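Local atomic coordinates of protein DltD (Streptococcus thermophilus LMG 18311, PDB entry 7DXM), a protein that probably takes part in the D-alanylation of lipoteichoic acid as an O-acyltransferase of the dlt operon, with a fold of the SGNH-hydrolase clan. Residues Thr154-Gln158 against Asp172-Ile176. Numbering follows the deposited sequence.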
loop_
_atom_site.group_PDB
_atom_site.type_symbol
_atom_site.label_atom_id
_atom_site.label_comp_id
_atom_site.label_asym_id
_atom_site.label_seq_id
_atom_site.Cartn_x
_atom_site.Cartn_y
_atom_site.Cartn_z
ATOM N N THR A 154 0.603 18.066 18.072
ATOM C CA THR A 154 1.530 18.215 19.175
ATOM C C THR A 154 2.928 18.322 18.598
ATOM O O THR A 154 3.170 17.952 17.452
ATOM C CB THR A 154 1.434 17.045 20.136
ATOM O OG1 THR A 154 1.848 17.450 21.461
ATOM C CG2 THR A 154 2.295 15.885 19.629
ATOM N N MET A 155 3.856 18.846 19.396
ATOM C CA MET A 155 5.241 19.037 18.933
ATOM C C MET A 155 5.271 19.836 17.633
ATOM O O MET A 155 6.028 19.534 16.709
ATOM C CB MET A 155 5.971 17.697 18.759
ATOM C CG MET A 155 6.145 16.915 20.048
ATOM S SD MET A 155 7.030 15.347 19.870
ATOM C CE MET A 155 5.692 14.137 19.870
ATOM N N LYS A 156 4.411 20.855 17.554
ATOM C CA LYS A 156 4.336 21.662 16.343
ATOM C C LYS A 156 5.611 22.462 16.131
ATOM O O LYS A 156 6.039 22.650 14.986
ATOM C CB LYS A 156 3.135 22.601 16.395
ATOM C CG LYS A 156 2.699 23.163 15.043
ATOM C CD LYS A 156 1.624 24.258 15.194
ATOM C CE LYS A 156 1.505 25.117 13.911
ATOM N NZ LYS A 156 0.940 26.510 14.098
ATOM N N SER A 157 6.227 22.972 17.200
ATOM C CA SER A 157 7.414 23.790 16.990
ATOM C C SER A 157 8.493 22.966 16.311
ATOM O O SER A 157 9.058 23.382 15.288
ATOM C CB SER A 157 7.925 24.370 18.305
ATOM O OG SER A 157 9.010 23.606 18.787
ATOM N N GLN A 158 8.745 21.764 16.836
ATOM C CA GLN A 158 9.763 20.896 16.258
ATOM C C GLN A 158 9.461 20.583 14.803
ATOM O O GLN A 158 10.365 20.593 13.963
ATOM C CB GLN A 158 9.869 19.610 17.064
ATOM C CG GLN A 158 10.410 19.813 18.455
ATOM C CD GLN A 158 9.370 20.328 19.407
ATOM O OE1 GLN A 158 8.223 20.588 19.022
ATOM N NE2 GLN A 158 9.757 20.480 20.668
ATOM N N ASP A 172 14.857 20.160 22.380
ATOM C CA ASP A 172 13.973 19.452 21.452
ATOM C C ASP A 172 14.293 17.959 21.388
ATOM O O ASP A 172 13.407 17.119 21.589
ATOM C CB ASP A 172 14.083 20.076 20.062
ATOM C CG ASP A 172 13.625 21.504 20.043
ATOM O OD1 ASP A 172 12.685 21.821 20.808
ATOM O OD2 ASP A 172 14.215 22.300 19.271
ATOM N N LYS A 173 15.541 17.612 21.042
ATOM C CA LYS A 173 15.941 16.207 21.007
ATOM C C LYS A 173 15.489 15.485 22.274
ATOM O O LYS A 173 14.854 14.426 22.191
ATOM C CB LYS A 173 17.459 16.070 20.815
ATOM C CG LYS A 173 18.037 16.787 19.593
ATOM C CD LYS A 173 19.552 16.549 19.447
ATOM C CE LYS A 173 20.048 17.101 18.110
ATOM N NZ LYS A 173 20.790 16.110 17.263
ATOM N N THR A 174 15.789 16.039 23.459
ATOM C CA THR A 174 15.437 15.291 24.671
ATOM C C THR A 174 13.926 15.103 24.778
ATOM O O THR A 174 13.445 14.003 25.102
ATOM C CB THR A 174 15.988 15.955 25.943
ATOM O OG1 THR A 174 15.564 17.323 26.018
ATOM C CG2 THR A 174 17.512 15.862 25.989
ATOM N N TYR A 175 13.164 16.158 24.479
ATOM C CA TYR A 175 11.713 16.053 24.539
ATOM C C TYR A 175 11.225 14.947 23.616
ATOM O O TYR A 175 10.416 14.094 24.015
ATOM C CB TYR A 175 11.085 17.402 24.178
ATOM C CG TYR A 175 9.566 17.453 24.180
ATOM C CD1 TYR A 175 8.834 17.007 25.257
ATOM C CD2 TYR A 175 8.871 17.966 23.090
ATOM C CE1 TYR A 175 7.468 17.067 25.249
ATOM C CE2 TYR A 175 7.498 18.031 23.075
ATOM C CZ TYR A 175 6.797 17.578 24.162
ATOM O OH TYR A 175 5.417 17.638 24.157
ATOM N N ILE A 176 11.762 14.911 22.392
ATOM C CA ILE A 176 11.234 14.007 21.379
ATOM C C ILE A 176 11.613 12.561 21.692
ATOM O O ILE A 176 10.806 11.645 21.478
ATOM C CB ILE A 176 11.707 14.407 19.975
ATOM C CG1 ILE A 176 11.024 15.695 19.526
ATOM C CG2 ILE A 176 11.385 13.337 18.988
ATOM C CD1 ILE A 176 11.948 16.660 18.862
#
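M155, Y175 and I176 form the apolar half of this helix-helix contact. M155, at the N-cap position of helix 156-163, has a flexible thioether that can lie against the broad apolar ring of Y175 and the branched aliphatic I176 together. Its CG lies obliquely 3.5 Å from CE2 of Y175, and the chain then bends at chi3. SD passes 4.0 Å from CG1 of I176. The same sulfur is 5.0 Å from the centroid of the Y175 ring, an oblique Met-aromatic contact. The I176 and Q158 side chains run antiparallel alongside each other, with I176 CD1 3.5 Å from Q158 CG, so the methylene part of the glutamine joins the greasy layer.

The polar half is built around the amide that Q158 carries beyond those methylenes. A bend at chi2 (79°) turns it back, and NE2 reaches OD1 of D172 at 3.2 Å. The bond is weak, with an N-H...O angle of 126° and the amide and carboxylate planes 76° apart. The same NE2 sits at the edge of the Y175 ring, near its plane, 3.6 Å from CD2. S157 OG gives a weak hydrogen bond to OE1; the two weak bonds, one at each end, probably favour this rotation of the amide. The carboxylate of D172 serves different partners with its two oxygens: OD2 forms a salt bridge with K161 and accepts a hydrogen bond from N169 N.

Helix 123-131 extends the apolar layer, with L126 touching M155 and L130 touching I176. The consecutive helices 156-163 and 170-194, joined by a short connection, thus pair about 29 Å (contact centre) from the chain's centre through dispersion forces and a weakly bonded glutamine amide, while the salt bridge to K161 probably lets D172 keep its charge in a buried setting.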